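Local coordinates for protein CD8 alpha antigen (Sus scrofa, PDB 5EDX) that probably acts as the co-receptor of cytotoxic T cells, its immunoglobulin-like domains pairing as a homodimer that binds class I MHC molecules, at residues A[18-23]-A[77-82]; A[29-34]-A[94-99]; A[7-12]-A[107-112]. All blocks are in the same frame, centred on the assembly; numbering follows the deposited sequence. Where two conformers were deposited one is given.

Contact 1. Residues A[18-23]-A[77-82]; sequences VKLRCE and FYLILH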
# COMPACT_ATOMS: atom_id res chain seq x y z
N VAL A 18 -1.44 7.83 -21.17
CA VAL A 18 -2.27 6.80 -20.54
C VAL A 18 -3.12 7.44 -19.44
O VAL A 18 -2.60 8.18 -18.61
CB VAL A 18 -1.40 5.68 -19.94
CG1 VAL A 18 -2.25 4.66 -19.19
CG2 VAL A 18 -0.59 4.99 -21.03
N LYS A 19 -4.41 7.16 -19.44
CA LYS A 19 -5.31 7.71 -18.43
C LYS A 19 -6.00 6.59 -17.66
O LYS A 19 -6.67 5.74 -18.25
CB LYS A 19 -6.34 8.64 -19.07
CG LYS A 19 -7.32 9.27 -18.09
CD LYS A 19 -8.03 10.45 -18.74
CE LYS A 19 -8.91 11.19 -17.76
NZ LYS A 19 -9.44 12.44 -18.37
N LEU A 20 -5.81 6.59 -16.34
CA LEU A 20 -6.38 5.56 -15.47
C LEU A 20 -7.48 6.15 -14.60
O LEU A 20 -7.43 7.33 -14.27
CB LEU A 20 -5.30 4.99 -14.56
CG LEU A 20 -4.02 4.49 -15.24
CD1 LEU A 20 -3.04 4.00 -14.18
CD2 LEU A 20 -4.33 3.39 -16.26
N ARG A 21 -8.46 5.33 -14.23
CA ARG A 21 -9.58 5.81 -13.42
C ARG A 21 -9.88 4.87 -12.26
O ARG A 21 -9.91 3.64 -12.43
CB ARG A 21 -10.83 5.96 -14.28
CG ARG A 21 -12.02 6.62 -13.56
CD ARG A 21 -13.27 6.59 -14.43
NE ARG A 21 -13.73 5.22 -14.64
CZ ARG A 21 -13.62 4.56 -15.78
NH1 ARG A 21 -14.07 3.31 -15.86
NH2 ARG A 21 -13.08 5.13 -16.85
N CYS A 22 -10.09 5.43 -11.07
CA CYS A 22 -10.72 4.68 -9.99
C CYS A 22 -11.89 5.48 -9.45
O CYS A 22 -11.75 6.65 -9.10
CB CYS A 22 -9.73 4.29 -8.88
SG CYS A 22 -9.05 5.62 -7.84
N GLU A 23 -13.06 4.85 -9.42
CA GLU A 23 -14.25 5.46 -8.86
C GLU A 23 -14.44 4.92 -7.45
O GLU A 23 -14.40 3.71 -7.24
CB GLU A 23 -15.49 5.16 -9.71
CG GLU A 23 -16.78 5.80 -9.18
CD GLU A 23 -18.02 5.47 -10.00
OE1 GLU A 23 -19.09 6.04 -9.70
OE2 GLU A 23 -17.94 4.64 -10.92
N PHE A 77 -11.63 9.43 -9.67
CA PHE A 77 -10.26 9.89 -9.54
C PHE A 77 -9.45 9.40 -10.74
O PHE A 77 -9.61 8.27 -11.18
CB PHE A 77 -9.65 9.39 -8.23
CG PHE A 77 -10.37 9.87 -7.01
CD1 PHE A 77 -11.47 9.19 -6.52
CD2 PHE A 77 -9.96 11.03 -6.36
CE1 PHE A 77 -12.15 9.65 -5.39
CE2 PHE A 77 -10.62 11.50 -5.25
CZ PHE A 77 -11.72 10.81 -4.75
N TYR A 78 -8.61 10.27 -11.28
CA TYR A 78 -7.87 9.94 -12.49
C TYR A 78 -6.38 10.14 -12.29
O TYR A 78 -5.96 11.02 -11.54
CB TYR A 78 -8.32 10.83 -13.65
CG TYR A 78 -9.77 10.63 -14.02
CD1 TYR A 78 -10.14 9.69 -14.97
CD2 TYR A 78 -10.77 11.39 -13.43
CE1 TYR A 78 -11.48 9.50 -15.31
CE2 TYR A 78 -12.11 11.22 -13.77
CZ TYR A 78 -12.45 10.27 -14.71
OH TYR A 78 -13.78 10.09 -15.05
N LEU A 79 -5.60 9.31 -12.98
CA LEU A 79 -4.15 9.49 -13.05
C LEU A 79 -3.79 9.53 -14.53
O LEU A 79 -4.26 8.70 -15.30
CB LEU A 79 -3.43 8.32 -12.39
CG LEU A 79 -1.92 8.50 -12.22
CD1 LEU A 79 -1.63 9.48 -11.10
CD2 LEU A 79 -1.25 7.16 -11.93
N ILE A 80 -2.96 10.49 -14.91
CA ILE A 80 -2.57 10.60 -16.31
C ILE A 80 -1.06 10.46 -16.43
O ILE A 80 -0.31 11.22 -15.83
CB ILE A 80 -3.00 11.94 -16.91
CG1 ILE A 80 -4.53 12.06 -16.93
CG2 ILE A 80 -2.45 12.07 -18.33
CD1 ILE A 80 -5.11 12.63 -15.67
N LEU A 81 -0.62 9.46 -17.19
CA LEU A 81 0.79 9.32 -17.53
C LEU A 81 0.92 10.00 -18.89
O LEU A 81 0.52 9.45 -19.91
CB LEU A 81 1.17 7.85 -17.61
CG LEU A 81 0.73 6.96 -16.44
CD1 LEU A 81 1.10 5.51 -16.71
CD2 LEU A 81 1.33 7.43 -15.12
N HIS A 82 1.45 11.22 -18.88
CA HIS A 82 1.38 12.10 -20.06
C HIS A 82 2.23 11.69 -21.24
O HIS A 82 1.85 11.91 -22.39
CB HIS A 82 1.71 13.53 -19.65
CG HIS A 82 0.61 14.21 -18.91
ND1 HIS A 82 0.59 14.31 -17.53
CD2 HIS A 82 -0.52 14.82 -19.35
CE1 HIS A 82 -0.51 14.95 -17.16
NE2 HIS A 82 -1.20 15.27 -18.24
O HOH W 1 -13.98 8.28 -17.62
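Val18 and Leu81, Leu20 and Leu79, and Cys22 and Phe77 pair across two antiparallel strands (axes 4.7 Å apart, at 162°) and line the interior of the immunoglobulin V-set sandwich; in V-domain terms these are strands B and E. Contact is modest at the leucines, where Leu20 CD1 lies 4.3 Å from Leu79 CD2, and closer where Cys22 SG meets Phe77 CB at 3.8 Å. The same sulfur stands oblique to the Phe77 ring and is disulfide-bonded to Cys94. Tyr92 and Trp35 of the facing sheet cover this apolar side. Six backbone hydrogen bonds, two at each of these pairs, fix the register; that from Leu20 N to Leu79 O is nearly straight (175°).

The other face carries Lys19, Arg21 and Tyr78. With CG anti to the backbone N (chi1 180°) and the rest extended, Lys19 reaches across the phenol: CE comes to 3.4 Å from Tyr78 CD1, and NZ makes a cation-pi contact over the ring face, 4.8 Å from the centroid, while also hydrogen-bonding Tyr71 OH. Arg21 runs alongside the same ring, its CG 3.4 Å from Tyr78 CE1. Beyond them a water sits in the plane of the phenol, 3.1 Å from Tyr78 OH.

Contact 2. Residues A[29-34]-A[94-99]; sequences TLTSCS and CSFLSN
Ser95 O is gripped twice: by Ser34 N at 3.0 Å (N-H...O angle 165°), and by a water that donates to it. That water also lies 2.8 Å from Ser34 OG, so it joins the serine side chain to the carbonyl across the strands. The OG is placed beside its own backbone N. The reciprocal bond, Ser95 N to Ser34 O at 2.9 Å, is more bent (144°) and completes an antiparallel hydrogen-bonded pair. Ser95 OG turns to Tyr103 O of the adjoining strand.

Toward the loop end the direct backbone bonding stops and a ring takes over. Phe96 has CG anti to the backbone N (chi1 170°), which carries its ring to residues 31-32: Ser32 O approaches the ring edge in plane, 3.0 Å from Phe96 CD1. This carbonyl is buried and has no hydrogen-bond partner in the model, so the polarised ring C-H probably offers it some compensation. Thr31 CG2 reaches the same ring obliquely, 4.0 Å from Phe96 CE1, with the threonine side chain roughly perpendicular to that of the phenylalanine. A second water spans the strands here, 2.9 Å from Ser32 OG and accepting from Leu97 N.

Ser34 and Ser95 also face the dimer partner, both packing on Leu102 of the second subunit. Paired strands C and F, the first following the CDR1-like loop and the second leading into the CDR3-like loop, beside the canonical disulfide, are characteristic of an immunoglobulin V domain.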
# COMPACT_ATOMS: atom_id res chain seq x y z
N THR A 29 -18.86 14.29 0.30
CA THR A 29 -18.00 15.44 0.03
C THR A 29 -16.60 15.30 0.63
O THR A 29 -15.68 16.03 0.26
CB THR A 29 -18.63 16.75 0.54
OG1 THR A 29 -18.72 16.71 1.97
CG2 THR A 29 -20.02 16.93 -0.05
N LEU A 30 -16.44 14.36 1.56
CA LEU A 30 -15.16 14.17 2.24
C LEU A 30 -14.29 13.12 1.55
O LEU A 30 -13.11 12.97 1.89
CB LEU A 30 -15.37 13.76 3.70
CG LEU A 30 -16.31 14.64 4.54
CD1 LEU A 30 -16.41 14.10 5.96
CD2 LEU A 30 -15.84 16.09 4.54
N THR A 31 -14.86 12.39 0.60
CA THR A 31 -14.17 11.27 -0.03
C THR A 31 -12.83 11.69 -0.64
O THR A 31 -12.75 12.68 -1.36
CB THR A 31 -15.04 10.61 -1.12
OG1 THR A 31 -16.22 10.08 -0.51
CG2 THR A 31 -14.30 9.49 -1.82
N SER A 32 -11.79 10.94 -0.33
CA SER A 32 -10.47 11.24 -0.84
C SER A 32 -9.87 9.96 -1.37
O SER A 32 -10.36 8.87 -1.08
CB SER A 32 -9.59 11.81 0.27
OG SER A 32 -9.32 10.82 1.25
N CYS A 33 -8.81 10.09 -2.15
CA CYS A 33 -8.17 8.94 -2.74
C CYS A 33 -6.70 9.24 -2.98
O CYS A 33 -6.35 10.35 -3.38
CB CYS A 33 -8.86 8.59 -4.05
SG CYS A 33 -8.44 6.97 -4.71
N SER A 34 -5.84 8.27 -2.71
CA SER A 34 -4.42 8.42 -2.99
C SER A 34 -4.02 7.47 -4.10
O SER A 34 -4.39 6.30 -4.08
CB SER A 34 -3.60 8.11 -1.74
OG SER A 34 -3.85 9.07 -0.73
N CYS A 94 -5.33 2.68 -6.22
CA CYS A 94 -5.85 3.73 -5.37
C CYS A 94 -5.98 3.23 -3.95
O CYS A 94 -6.17 2.04 -3.73
CB CYS A 94 -7.22 4.19 -5.87
SG CYS A 94 -7.15 4.95 -7.50
N SER A 95 -5.88 4.12 -3.00
CA SER A 95 -6.02 3.79 -1.60
C SER A 95 -6.93 4.78 -0.86
O SER A 95 -6.82 5.94 -1.05
CB SER A 95 -4.65 3.82 -0.97
OG SER A 95 -4.65 3.18 0.22
N PHE A 96 -7.85 4.25 -0.07
CA PHE A 96 -8.96 5.01 0.55
C PHE A 96 -9.01 4.58 2.02
O PHE A 96 -8.84 3.43 2.33
CB PHE A 96 -10.30 4.79 -0.20
CG PHE A 96 -11.49 5.33 0.49
CD1 PHE A 96 -11.79 6.69 0.43
CD2 PHE A 96 -12.32 4.50 1.20
CE1 PHE A 96 -12.89 7.19 1.08
CE2 PHE A 96 -13.40 5.00 1.86
CZ PHE A 96 -13.70 6.35 1.81
N LEU A 97 -9.14 5.56 2.89
CA LEU A 97 -9.16 5.24 4.31
C LEU A 97 -10.54 5.53 4.90
O LEU A 97 -11.12 6.58 4.68
CB LEU A 97 -8.08 6.03 5.05
CG LEU A 97 -8.15 6.07 6.57
CD1 LEU A 97 -7.76 4.72 7.18
CD2 LEU A 97 -7.26 7.17 7.11
N SER A 98 -11.06 4.56 5.65
CA SER A 98 -12.37 4.69 6.27
C SER A 98 -12.34 3.93 7.59
O SER A 98 -12.01 2.74 7.61
CB SER A 98 -13.45 4.14 5.33
OG SER A 98 -14.76 4.37 5.84
N ASN A 99 -12.66 4.61 8.68
CA ASN A 99 -12.72 3.96 9.99
C ASN A 99 -11.53 3.03 10.33
O ASN A 99 -11.73 1.84 10.57
CB ASN A 99 -14.03 3.18 10.12
CG ASN A 99 -15.22 4.07 10.48
OD1 ASN A 99 -15.27 4.64 11.57
ND2 ASN A 99 -16.18 4.17 9.57
O HOH W 2 -8.26 8.25 1.91
O HOH W 3 -6.28 8.50 0.47

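Contact 3. Residues A[7-12]-A[107-112]; sequences PEMVQA and FMSVFL
Val10 and Val110 run alongside each other on one face of the sheet, with their CG1 atoms 4.1 Å apart; Ala12 CB touches Val110 CG1 at a similar distance. In both valines the CG1 branch is turned anti to the backbone N, and in the paired register (Val10 CA to Val110 CA 4.7 Å) these two branches meet. On the opposite face of the sheet are Met9, Ser109, Gln11 and Phe111. Ser109 CB lies at the edge of the Phe111 ring, near its plane. The close approach of the bent Met9 side chain to Ser109 OG is doubtful, because the serine was modelled in two conformers.

Four backbone hydrogen bonds pass to and fro between the strands. Ser109 N donates to Glu8 O at 2.8 Å and Val10 N to Ser109 O at 2.8 Å; Phe111 N then bonds Val10 O, and Ala12 N bonds Phe111 O. Each strand thus donates and accepts in turn, as parallel pairing requires, and the short axes agree, being 4.8 Å apart and 18° from parallel. This is the A' to G pairing of V-type immunoglobulin domains, in which the first strand switches sheets: residues 3-5 belong to the sheet of strand 18-24, whereas residues 9-11 border the other one. Beyond the last bond Ala12 O is buried without a hydrogen-bond partner, and Leu112 CA offers it a C-H contact at 3.3 Å.

Further out, Tyr92 and Phe84 touch Val110. Strand 108-111 is held on its other flank by backbone bonds from Met108 to Tyr92 and from Val110 to Gly90. At the Glu8-Phe107 end a water lies 2.7 Å from Glu8 OE2 and 2.8 Å from Phe107 O, though it has more acceptors nearby than protons to give, and the Phe107 side chain reaches Ser44 of the second subunit.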
# COMPACT_ATOMS: atom_id res chain seq x y z
N PRO A 7 -10.11 -0.47 -17.23
CA PRO A 7 -9.54 -1.78 -17.52
C PRO A 7 -8.21 -2.03 -16.80
O PRO A 7 -7.33 -1.16 -16.78
CB PRO A 7 -9.35 -1.74 -19.04
CG PRO A 7 -10.49 -0.90 -19.50
CD PRO A 7 -10.70 0.15 -18.43
N GLU A 8 -8.08 -3.21 -16.19
CA GLU A 8 -6.96 -3.51 -15.31
C GLU A 8 -5.67 -3.85 -16.05
O GLU A 8 -4.61 -3.92 -15.43
CB GLU A 8 -7.32 -4.66 -14.36
CG GLU A 8 -7.59 -5.99 -15.06
CD GLU A 8 -7.43 -7.20 -14.15
OE1 GLU A 8 -6.92 -8.24 -14.62
OE2 GLU A 8 -7.80 -7.12 -12.95
N MET A 9 -5.76 -4.06 -17.36
CA MET A 9 -4.56 -4.40 -18.13
C MET A 9 -4.38 -3.44 -19.31
O MET A 9 -5.20 -3.40 -20.22
CB MET A 9 -4.61 -5.85 -18.60
CG MET A 9 -3.24 -6.46 -18.86
SD MET A 9 -2.64 -7.53 -17.54
CE MET A 9 -3.55 -6.91 -16.12
N VAL A 10 -3.30 -2.66 -19.27
CA VAL A 10 -3.07 -1.62 -20.26
C VAL A 10 -1.72 -1.81 -20.94
O VAL A 10 -0.71 -2.07 -20.28
CB VAL A 10 -3.12 -0.22 -19.60
CG1 VAL A 10 -2.81 0.86 -20.62
CG2 VAL A 10 -4.48 0.02 -18.95
N GLN A 11 -1.70 -1.69 -22.27
CA GLN A 11 -0.45 -1.66 -23.02
C GLN A 11 -0.23 -0.27 -23.57
O GLN A 11 -1.13 0.33 -24.16
CB GLN A 11 -0.48 -2.66 -24.18
CG GLN A 11 -0.52 -4.12 -23.77
CD GLN A 11 -0.36 -5.05 -24.96
OE1 GLN A 11 0.62 -4.95 -25.71
NE2 GLN A 11 -1.32 -5.95 -25.14
N ALA A 12 0.98 0.26 -23.38
CA ALA A 12 1.30 1.60 -23.84
C ALA A 12 2.68 1.63 -24.46
O ALA A 12 3.59 0.97 -23.97
CB ALA A 12 1.24 2.58 -22.68
N PHE A 107 -5.05 -3.65 -8.86
CA PHE A 107 -3.96 -3.12 -9.68
C PHE A 107 -4.43 -2.83 -11.10
O PHE A 107 -5.18 -3.60 -11.69
CB PHE A 107 -2.83 -4.15 -9.76
CG PHE A 107 -1.87 -4.12 -8.60
CD1 PHE A 107 -2.10 -3.30 -7.50
CD2 PHE A 107 -0.72 -4.90 -8.61
CE1 PHE A 107 -1.22 -3.27 -6.44
CE2 PHE A 107 0.17 -4.87 -7.55
CZ PHE A 107 -0.07 -4.06 -6.47
N MET A 108 -3.98 -1.70 -11.63
CA MET A 108 -4.05 -1.45 -13.06
C MET A 108 -2.62 -1.56 -13.57
O MET A 108 -1.77 -0.75 -13.22
CB MET A 108 -4.64 -0.07 -13.34
CG MET A 108 -6.16 0.00 -13.14
SD MET A 108 -6.82 1.63 -12.71
CE MET A 108 -6.29 1.77 -11.02
N SER A 109 -2.34 -2.60 -14.35
CA SER A 109 -0.99 -2.80 -14.86
C SER A 109 -0.81 -2.03 -16.16
O SER A 109 -1.69 -2.02 -17.02
CB SER A 109 -0.69 -4.29 -15.06
OG SER A 109 -1.48 -4.83 -16.11
N VAL A 110 0.32 -1.36 -16.28
CA VAL A 110 0.64 -0.64 -17.50
C VAL A 110 2.04 -1.06 -17.94
O VAL A 110 3.01 -0.82 -17.23
CB VAL A 110 0.59 0.88 -17.30
CG1 VAL A 110 0.66 1.58 -18.63
CG2 VAL A 110 -0.68 1.27 -16.54
N PHE A 111 2.13 -1.70 -19.10
CA PHE A 111 3.41 -2.22 -19.59
C PHE A 111 3.58 -1.95 -21.09
O PHE A 111 2.60 -1.84 -21.82
CB PHE A 111 3.53 -3.73 -19.33
CG PHE A 111 3.84 -4.08 -17.89
CD1 PHE A 111 5.15 -4.16 -17.46
CD2 PHE A 111 2.82 -4.29 -16.98
CE1 PHE A 111 5.45 -4.47 -16.14
CE2 PHE A 111 3.11 -4.60 -15.66
CZ PHE A 111 4.42 -4.69 -15.24
N LEU A 112 4.83 -1.83 -21.51
CA LEU A 112 5.19 -1.77 -22.93
C LEU A 112 4.79 -3.08 -23.61
O LEU A 112 4.72 -4.14 -22.96
CB LEU A 112 6.70 -1.59 -23.05
CG LEU A 112 7.42 -0.29 -23.44
CD1 LEU A 112 6.59 0.96 -23.24
CD2 LEU A 112 8.77 -0.19 -22.72
O HOH W 4 -5.82 -6.27 -11.25
O HOH W 5 -0.51 -4.56 -18.67

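How the contacts relate
Contact 1 lies in one sheet of the sandwich, contacts 2 and 3 in the other. The disulfide Cys22 SG–Cys94 SG, 2.0 Å long, ties contact 1 to contact 2, whose centres are about 16 Å apart. Cys33 packs beside it, its CB 3.5 Å from Phe77 CD2. Contact 3 meets contact 1 along residues 18-21, with centres about 11 Å apart: Ala12 CB comes to 3.4 Å from Val18 CG2, and Met108 SD to 4.1 Å from Leu20 CB. Contacts 2 and 3 do not touch; their centres are about 23 Å apart on opposite sides of the chain's centre, joined through neighbouring strands 90-98 and 101-111. Both also reach the second subunit; contact 1 does not.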